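PDB 3T0Y: response regulator from Caulobacter vibrioides, which probably governs the general stress response, its N-terminal sigma-factor-like domain, the part present here, mimicking a sigma factor to bind an anti-sigma factor. Local coordinates for residues Arg29-Ala34 / Arg72-Ile77; Asp43-Val48 / Leu79-Asp84. All blocks are in the same frame, centred on the assembly; numbering follows the deposited sequence.

Contact 1: residues Arg29-Ala34 / Arg72-Ile77; sequences RRYARA and RVFHAI
F74 extends its ring from helix 66-80 toward helix 25-36, overlapping the ring of Y31 along one border and the methyl of A32 at the far end. The CD1-CE1 border meets the tyrosine: CE1 of F74 comes to 3.6 Å from CE2 of Y31, and CD1 of F74 lies in the plane of the tyrosine ring, at its edge. Further round the rim, CE2 and CZ of F74 share CB of A32, which lies 3.8 Å from both. The rings meet at a slant, centred 5.6 Å apart with their planes at 69°. In each aromatic residue CG stands anti to the backbone N (chi1 173° in Y31, 174° in F74), which swings the ring out beside its own carbonyl carbon and across the gap. Here the all-helical sigma2-like region of PhyR offers a worked example of how two helices can be spaced by one aromatic residue: the CA atoms of A32 and F74, the nearest pair, remain 8.5 Å apart, and the ring of F74 spans the gap to CB of A32. The contact is apolar throughout and buries about 150 Å², both sides summed. I28 and L35, from the same helix as Y31, also pack on F74, while Y71 meets the tyrosine ring. Elsewhere on helix 25-36, R30 forms salt bridges to E107 of the second subunit and to an acidic side chain of the other protein in the assembly.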
ATOM      1  N   ARG C  29      -1.862  -9.118  -9.091  1.00 23.12           N
ATOM      2  CA  ARG C  29      -2.501  -8.242  -8.106  1.00 21.39           C
ATOM      3  C   ARG C  29      -2.744  -9.002  -6.832  1.00 23.54           C
ATOM      4  O   ARG C  29      -2.626  -8.441  -5.736  1.00 20.63           O
ATOM      5  CB  ARG C  29      -3.834  -7.679  -8.587  1.00 24.22           C
ATOM      6  CG  ARG C  29      -3.766  -6.782  -9.786  1.00 25.32           C
ATOM      7  CD  ARG C  29      -5.170  -6.240 -10.091  1.00 31.79           C
ATOM      8  NE  ARG C  29      -5.574  -5.180  -9.166  1.00 30.55           N
ATOM      9  CZ  ARG C  29      -6.816  -4.986  -8.731  1.00 36.54           C
ATOM     10  NH1 ARG C  29      -7.792  -5.802  -9.116  1.00 32.98           N
ATOM     11  NH2 ARG C  29      -7.082  -3.981  -7.897  1.00 35.00           N
ATOM     12  N   ARG C  30      -3.124 -10.271  -6.973  1.00 23.61           N
ATOM     13  CA  ARG C  30      -3.356 -11.096  -5.802  1.00 25.19           C
ATOM     14  C   ARG C  30      -2.056 -11.199  -5.019  1.00 24.54           C
ATOM     15  O   ARG C  30      -2.046 -11.029  -3.811  1.00 22.38           O
ATOM     16  CB  ARG C  30      -3.850 -12.499  -6.175  1.00 25.09           C
ATOM     17  CG  ARG C  30      -4.021 -13.410  -4.956  1.00 27.98           C
ATOM     18  CD  ARG C  30      -4.317 -14.843  -5.343  1.00 29.17           C
ATOM     19  NE  ARG C  30      -3.331 -15.323  -6.294  1.00 22.65           N
ATOM     20  CZ  ARG C  30      -3.440 -16.435  -7.001  1.00 30.44           C
ATOM     21  NH1 ARG C  30      -4.513 -17.206  -6.876  1.00 35.76           N
ATOM     22  NH2 ARG C  30      -2.486 -16.750  -7.860  1.00 22.42           N
ATOM     23  N   TYR C  31      -0.959 -11.478  -5.717  1.00 22.87           N
ATOM     24  CA  TYR C  31       0.317 -11.663  -5.040  1.00 23.01           C
ATOM     25  C   TYR C  31       0.738 -10.356  -4.364  1.00 20.90           C
ATOM     26  O   TYR C  31       1.136 -10.345  -3.199  1.00 20.25           O
ATOM     27  CB  TYR C  31       1.376 -12.118  -6.032  1.00 15.98           C
ATOM     28  CG  TYR C  31       2.761 -12.164  -5.456  1.00 17.05           C
ATOM     29  CD1 TYR C  31       3.089 -13.099  -4.481  1.00 19.39           C
ATOM     30  CD2 TYR C  31       3.747 -11.273  -5.879  1.00 15.21           C
ATOM     31  CE1 TYR C  31       4.351 -13.148  -3.933  1.00 15.69           C
ATOM     32  CE2 TYR C  31       5.019 -11.318  -5.343  1.00 17.05           C
ATOM     33  CZ  TYR C  31       5.312 -12.273  -4.361  1.00 17.59           C
ATOM     34  OH  TYR C  31       6.572 -12.363  -3.817  1.00 14.94           O
ATOM     35  N   ALA C  32       0.626  -9.259  -5.111  1.00 16.44           N
ATOM     36  CA  ALA C  32       1.037  -7.943  -4.655  1.00 18.60           C
ATOM     37  C   ALA C  32       0.363  -7.596  -3.347  1.00 18.15           C
ATOM     38  O   ALA C  32       1.016  -7.146  -2.397  1.00 20.60           O
ATOM     39  CB  ALA C  32       0.697  -6.890  -5.739  1.00 14.36           C
ATOM     40  N   ARG C  33      -0.949  -7.842  -3.291  1.00 21.04           N
ATOM     41  CA  ARG C  33      -1.761  -7.507  -2.126  1.00 18.52           C
ATOM     42  C   ARG C  33      -1.371  -8.394  -0.951  1.00 21.58           C
ATOM     43  O   ARG C  33      -1.259  -7.926   0.175  1.00 22.26           O
ATOM     44  CB  ARG C  33      -3.262  -7.593  -2.470  1.00 28.38           C
ATOM     45  CG  ARG C  33      -4.190  -8.410  -1.532  1.00 36.35           C
ATOM     46  CD  ARG C  33      -4.300  -7.834  -0.129  1.00 38.53           C
ATOM     47  NE  ARG C  33      -5.603  -7.928   0.559  1.00 46.10           N
ATOM     48  CZ  ARG C  33      -6.696  -8.584   0.148  1.00 49.61           C
ATOM     49  NH1 ARG C  33      -6.712  -9.285  -0.980  1.00 40.83           N
ATOM     50  NH2 ARG C  33      -7.797  -8.543   0.898  1.00 43.35           N
ATOM     51  N   ALA C  34      -1.115  -9.668  -1.211  1.00 19.10           N
ATOM     52  CA  ALA C  34      -0.808 -10.570  -0.115  1.00 22.85           C
ATOM     53  C   ALA C  34       0.568 -10.230   0.450  1.00 21.02           C
ATOM     54  O   ALA C  34       0.801 -10.349   1.657  1.00 23.23           O
ATOM     55  CB  ALA C  34      -0.857 -12.015  -0.594  1.00 23.47           C
ATOM     56  N   ARG C  72       9.111 -11.975 -11.804  1.00 16.54           N
ATOM     57  CA  ARG C  72      10.533 -11.666 -11.653  1.00 18.37           C
ATOM     58  C   ARG C  72      10.763 -10.157 -11.672  1.00 18.79           C
ATOM     59  O   ARG C  72      11.497  -9.637 -10.837  1.00 21.03           O
ATOM     60  CB  ARG C  72      11.370 -12.364 -12.741  1.00 20.95           C
ATOM     61  CG  ARG C  72      12.852 -12.127 -12.611  1.00 21.92           C
ATOM     62  CD  ARG C  72      13.637 -12.894 -13.677  1.00 27.52           C
ATOM     63  NE  ARG C  72      15.003 -12.395 -13.837  1.00 27.30           N
ATOM     64  CZ  ARG C  72      16.090 -12.940 -13.293  1.00 32.33           C
ATOM     65  NH1 ARG C  72      16.004 -14.028 -12.535  1.00 26.89           N
ATOM     66  NH2 ARG C  72      17.278 -12.393 -13.516  1.00 37.44           N
ATOM     67  N   VAL C  73      10.118  -9.444 -12.596  1.00 18.60           N
ATOM     68  CA  VAL C  73      10.268  -7.989 -12.621  1.00 20.01           C
ATOM     69  C   VAL C  73       9.607  -7.328 -11.410  1.00 23.69           C
ATOM     70  O   VAL C  73      10.182  -6.429 -10.793  1.00 26.04           O
ATOM     71  CB  VAL C  73       9.735  -7.348 -13.908  1.00 24.38           C
ATOM     72  CG1 VAL C  73       9.668  -5.821 -13.743  1.00 27.00           C
ATOM     73  CG2 VAL C  73      10.617  -7.707 -15.074  1.00 23.55           C
ATOM     74  N   PHE C  74       8.398  -7.769 -11.070  1.00 18.93           N
ATOM     75  CA  PHE C  74       7.718  -7.239  -9.901  1.00 20.78           C
ATOM     76  C   PHE C  74       8.616  -7.357  -8.680  1.00 20.05           C
ATOM     77  O   PHE C  74       8.836  -6.390  -7.952  1.00 20.82           O
ATOM     78  CB  PHE C  74       6.420  -7.997  -9.643  1.00 19.54           C
ATOM     79  CG  PHE C  74       5.745  -7.596  -8.372  1.00 22.32           C
ATOM     80  CD1 PHE C  74       6.105  -8.181  -7.164  1.00 12.93           C
ATOM     81  CD2 PHE C  74       4.765  -6.614  -8.374  1.00 18.70           C
ATOM     82  CE1 PHE C  74       5.486  -7.801  -5.992  1.00 18.53           C
ATOM     83  CE2 PHE C  74       4.130  -6.231  -7.192  1.00 19.42           C
ATOM     84  CZ  PHE C  74       4.489  -6.827  -6.000  1.00 15.70           C
ATOM     85  N   HIS C  75       9.130  -8.558  -8.452  1.00 19.20           N
ATOM     86  CA  HIS C  75       9.987  -8.765  -7.302  1.00 23.27           C
ATOM     87  C   HIS C  75      11.191  -7.812  -7.318  1.00 27.57           C
ATOM     88  O   HIS C  75      11.581  -7.293  -6.283  1.00 28.06           O
ATOM     89  CB  HIS C  75      10.471 -10.205  -7.197  1.00 18.81           C
ATOM     90  CG  HIS C  75      11.361 -10.418  -6.027  1.00 23.95           C
ATOM     91  ND1 HIS C  75      10.873 -10.546  -4.741  1.00 31.51           N
ATOM     92  CD2 HIS C  75      12.713 -10.442  -5.926  1.00 28.77           C
ATOM     93  CE1 HIS C  75      11.891 -10.666  -3.903  1.00 33.44           C
ATOM     94  NE2 HIS C  75      13.016 -10.604  -4.594  1.00 28.99           N
ATOM     95  N   ALA C  76      11.764  -7.582  -8.494  1.00 25.80           N
ATOM     96  CA  ALA C  76      12.947  -6.740  -8.628  1.00 26.58           C
ATOM     97  C   ALA C  76      12.664  -5.288  -8.256  1.00 27.09           C
ATOM     98  O   ALA C  76      13.479  -4.637  -7.593  1.00 28.76           O
ATOM     99  CB  ALA C  76      13.487  -6.810 -10.046  1.00 27.85           C
ATOM    100  N   ILE C  77      11.527  -4.764  -8.691  1.00 21.22           N
ATOM    101  CA  ILE C  77      11.228  -3.376  -8.367  1.00 26.20           C
ATOM    102  C   ILE C  77      10.757  -3.299  -6.922  1.00 29.77           C
ATOM    103  O   ILE C  77      11.004  -2.321  -6.240  1.00 31.09           O
ATOM    104  CB  ILE C  77      10.216  -2.708  -9.347  1.00 30.28           C
ATOM    105  CG1 ILE C  77       8.866  -3.424  -9.329  1.00 30.05           C
ATOM    106  CG2 ILE C  77      10.778  -2.640 -10.770  1.00 22.37           C
ATOM    107  CD1 ILE C  77       7.955  -2.946  -8.229  1.00 30.77           C
TER

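Contact 2: residues Asp43-Val48 / Leu79-Asp84; sequences DHYVRV and LSSAGD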
ATOM      1  N   ASP C  43      -1.237  -2.605  -5.773  1.00 23.80           N
ATOM      2  CA  ASP C  43      -1.397  -1.943  -7.056  1.00 25.30           C
ATOM      3  C   ASP C  43      -0.315  -0.903  -7.287  1.00 23.48           C
ATOM      4  O   ASP C  43       0.100  -0.682  -8.410  1.00 26.22           O
ATOM      5  CB  ASP C  43      -2.783  -1.305  -7.169  1.00 26.74           C
ATOM      6  CG  ASP C  43      -3.888  -2.340  -7.232  1.00 29.96           C
ATOM      7  OD1 ASP C  43      -3.555  -3.530  -7.365  1.00 30.21           O
ATOM      8  OD2 ASP C  43      -5.085  -1.978  -7.178  1.00 38.12           O
ATOM      9  N   HIS C  44       0.148  -0.254  -6.234  1.00 26.27           N
ATOM     10  CA  HIS C  44       1.252   0.684  -6.404  1.00 28.89           C
ATOM     11  C   HIS C  44       2.460  -0.030  -7.021  1.00 26.68           C
ATOM     12  O   HIS C  44       3.100   0.476  -7.949  1.00 24.61           O
ATOM     13  CB  HIS C  44       1.646   1.324  -5.069  1.00 21.93           C
ATOM     14  CG  HIS C  44       3.031   1.900  -5.074  1.00 26.53           C
ATOM     15  ND1 HIS C  44       3.347   3.081  -5.719  1.00 29.22           N
ATOM     16  CD2 HIS C  44       4.188   1.445  -4.533  1.00 21.38           C
ATOM     17  CE1 HIS C  44       4.635   3.335  -5.561  1.00 23.32           C
ATOM     18  NE2 HIS C  44       5.170   2.357  -4.850  1.00 27.50           N
ATOM     19  N   TYR C  45       2.758  -1.225  -6.511  1.00 23.32           N
ATOM     20  CA  TYR C  45       3.963  -1.946  -6.912  1.00 22.37           C
ATOM     21  C   TYR C  45       3.822  -2.580  -8.296  1.00 22.47           C
ATOM     22  O   TYR C  45       4.779  -2.657  -9.068  1.00 22.27           O
ATOM     23  CB  TYR C  45       4.335  -2.998  -5.857  1.00 22.80           C
ATOM     24  CG  TYR C  45       5.132  -2.421  -4.718  1.00 23.67           C
ATOM     25  CD1 TYR C  45       6.428  -1.951  -4.930  1.00 24.56           C
ATOM     26  CD2 TYR C  45       4.590  -2.317  -3.441  1.00 25.08           C
ATOM     27  CE1 TYR C  45       7.173  -1.410  -3.897  1.00 25.48           C
ATOM     28  CE2 TYR C  45       5.331  -1.776  -2.387  1.00 24.98           C
ATOM     29  CZ  TYR C  45       6.625  -1.327  -2.630  1.00 24.46           C
ATOM     30  OH  TYR C  45       7.380  -0.807  -1.615  1.00 22.48           O
ATOM     31  N   VAL C  46       2.619  -3.043  -8.589  1.00 16.86           N
ATOM     32  CA  VAL C  46       2.312  -3.517  -9.913  1.00 25.50           C
ATOM     33  C   VAL C  46       2.498  -2.396 -10.952  1.00 25.34           C
ATOM     34  O   VAL C  46       3.076  -2.620 -12.023  1.00 17.65           O
ATOM     35  CB  VAL C  46       0.864  -4.068  -9.989  1.00 19.66           C
ATOM     36  CG1 VAL C  46       0.579  -4.550 -11.393  1.00 24.10           C
ATOM     37  CG2 VAL C  46       0.671  -5.192  -8.971  1.00 20.74           C
ATOM     38  N   ARG C  47       1.979  -1.202 -10.649  1.00 22.83           N
ATOM     39  CA  ARG C  47       2.097  -0.077 -11.573  1.00 26.40           C
ATOM     40  C   ARG C  47       3.567   0.210 -11.836  1.00 28.32           C
ATOM     41  O   ARG C  47       3.998   0.282 -12.976  1.00 30.09           O
ATOM     42  CB  ARG C  47       1.390   1.182 -11.041  1.00 24.43           C
ATOM     43  CG  ARG C  47      -0.131   1.177 -11.226  1.00 29.19           C
ATOM     44  CD  ARG C  47      -0.750   2.578 -11.012  1.00 36.88           C
ATOM     45  NE  ARG C  47      -0.300   3.178  -9.761  1.00 35.70           N
ATOM     46  CZ  ARG C  47      -0.898   3.004  -8.587  1.00 36.46           C
ATOM     47  NH1 ARG C  47      -1.995   2.260  -8.501  1.00 33.66           N
ATOM     48  NH2 ARG C  47      -0.399   3.574  -7.496  1.00 36.97           N
ATOM     49  N   VAL C  48       4.341   0.362 -10.775  1.00 23.61           N
ATOM     50  CA  VAL C  48       5.760   0.630 -10.932  1.00 28.04           C
ATOM     51  C   VAL C  48       6.422  -0.400 -11.857  1.00 35.50           C
ATOM     52  O   VAL C  48       7.296  -0.055 -12.682  1.00 33.97           O
ATOM     53  CB  VAL C  48       6.470   0.622  -9.577  1.00 29.46           C
ATOM     54  CG1 VAL C  48       7.977   0.683  -9.775  1.00 31.77           C
ATOM     55  CG2 VAL C  48       5.964   1.784  -8.699  1.00 25.22           C
ATOM     56  N   LEU C  79      11.795  -5.186  -4.425  1.00 26.97           N
ATOM     57  CA  LEU C  79      13.037  -5.274  -3.690  1.00 32.76           C
ATOM     58  C   LEU C  79      13.729  -3.923  -3.631  1.00 35.32           C
ATOM     59  O   LEU C  79      14.053  -3.427  -2.553  1.00 35.84           O
ATOM     60  CB  LEU C  79      13.952  -6.269  -4.402  1.00 35.55           C
ATOM     61  CG  LEU C  79      14.951  -6.987  -3.518  1.00 38.33           C
ATOM     62  CD1 LEU C  79      14.217  -7.557  -2.315  1.00 40.36           C
ATOM     63  CD2 LEU C  79      15.639  -8.079  -4.308  1.00 34.65           C
ATOM     64  N   SER C  80      13.946  -3.332  -4.803  1.00 32.31           N
ATOM     65  CA  SER C  80      14.676  -2.072  -4.930  1.00 40.24           C
ATOM     66  C   SER C  80      13.950  -0.836  -4.365  1.00 44.26           C
ATOM     67  O   SER C  80      14.506   0.264  -4.345  1.00 41.60           O
ATOM     68  CB  SER C  80      15.009  -1.810  -6.403  1.00 38.95           C
ATOM     69  OG  SER C  80      13.921  -1.174  -7.063  1.00 42.16           O
ATOM     70  N   SER C  81      12.708  -0.997  -3.926  1.00 42.38           N
ATOM     71  CA  SER C  81      11.970   0.158  -3.438  1.00 42.56           C
ATOM     72  C   SER C  81      12.495   0.589  -2.063  1.00 37.91           C
ATOM     73  O   SER C  81      12.310   1.731  -1.658  1.00 44.39           O
ATOM     74  CB  SER C  81      10.446  -0.092  -3.442  1.00 31.76           C
ATOM     75  OG  SER C  81      10.035  -0.861  -2.323  1.00 33.53           O
ATOM     76  N   ALA C  82      13.212  -0.306  -1.391  1.00 34.91           N
ATOM     77  CA  ALA C  82      13.623  -0.111   0.009  1.00 41.68           C
ATOM     78  C   ALA C  82      14.926   0.648   0.399  1.00 48.88           C
ATOM     79  O   ALA C  82      15.164   0.816   1.595  1.00 57.60           O
ATOM     80  CB  ALA C  82      13.595  -1.472   0.748  1.00 40.37           C
ATOM     81  N   GLY C  83      15.769   1.123  -0.521  1.00 47.93           N
ATOM     82  CA  GLY C  83      15.533   1.191  -1.939  1.00 45.56           C
ATOM     83  C   GLY C  83      15.991   2.552  -2.434  1.00 49.09           C
ATOM     84  O   GLY C  83      17.160   2.914  -2.307  1.00 50.81           O
ATOM     85  N   ASP C  84      15.063   3.319  -2.989  1.00 52.11           N
ATOM     86  CA  ASP C  84      15.399   4.613  -3.547  1.00 55.51           C
ATOM     87  C   ASP C  84      14.251   5.595  -3.392  1.00 58.78           C
ATOM     88  O   ASP C  84      13.223   5.458  -4.058  1.00 63.59           O
ATOM     89  CB  ASP C  84      15.769   4.477  -5.027  1.00 68.28           C
TER
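Y45 meets S81 through a single hydroxyl-to-hydroxyl bond, OH to OG, between helix 39-54 and the segment 79-84. Two residues earlier, D43 is held by a salt bridge to R29 of helix 25-36. H44 follows, and its imidazole CD2 stands 3.8 Å above the plane of the Y45 ring, over the centre, so that the preceding residue covers one face of the tyrosine. In Y45 itself CG is anti to the carbonyl carbon (chi1 -84°), and the ring reaches out to the other segment. Its OH donates to OG of S81 at 2.7 Å. The acceptor lies at the ring edge, near the plane, where a phenolic proton prefers to be, and CB of S81 rests in plane at the edge too, 3.6 Å from CE1 of Y45. The serine OG occupies the position between its backbone N and carbonyl carbon (chi1 79°), and it is also hydrogen-bonded to the backbone O of W78. S81 OG thus accepts from Y45 and donates to the O of W78, a two-bond chain from the phenol to a main-chain carbonyl. V46 packs on I28, A32 and F74 and also touches an aromatic side chain of the other protein; R47 forms a salt bridge with D38 of the second subunit. With W78 edge-to-face on Y45, the pair is a tyrosine hydroxyl anchored on the segment 79-84, which continues on from helix 66-80 toward the sigma-like helical region of PhyR.

Overall arrangement
Contacts 1 and 2 share helix 66-80, and their centres lie about 9 Å apart. Between them runs a common apolar layer: CE2 of F74 is 3.5 Å from CB of Y45, and CB of A32 is 3.7 Å from CG2 of V46. A salt bridge joins the two first segments as well, NH2 of R29 to OD2 of D43 at 2.9 Å, tying helix 25-36 to helix 39-54. Helices 25-36, 39-54 and 66-80 therefore meet at one place, with F74 touching both of the other two. The chain of another protein packs against residues of both 29-34 and 43-48, consistent with a sigma-like surface that receives an anti-sigma factor.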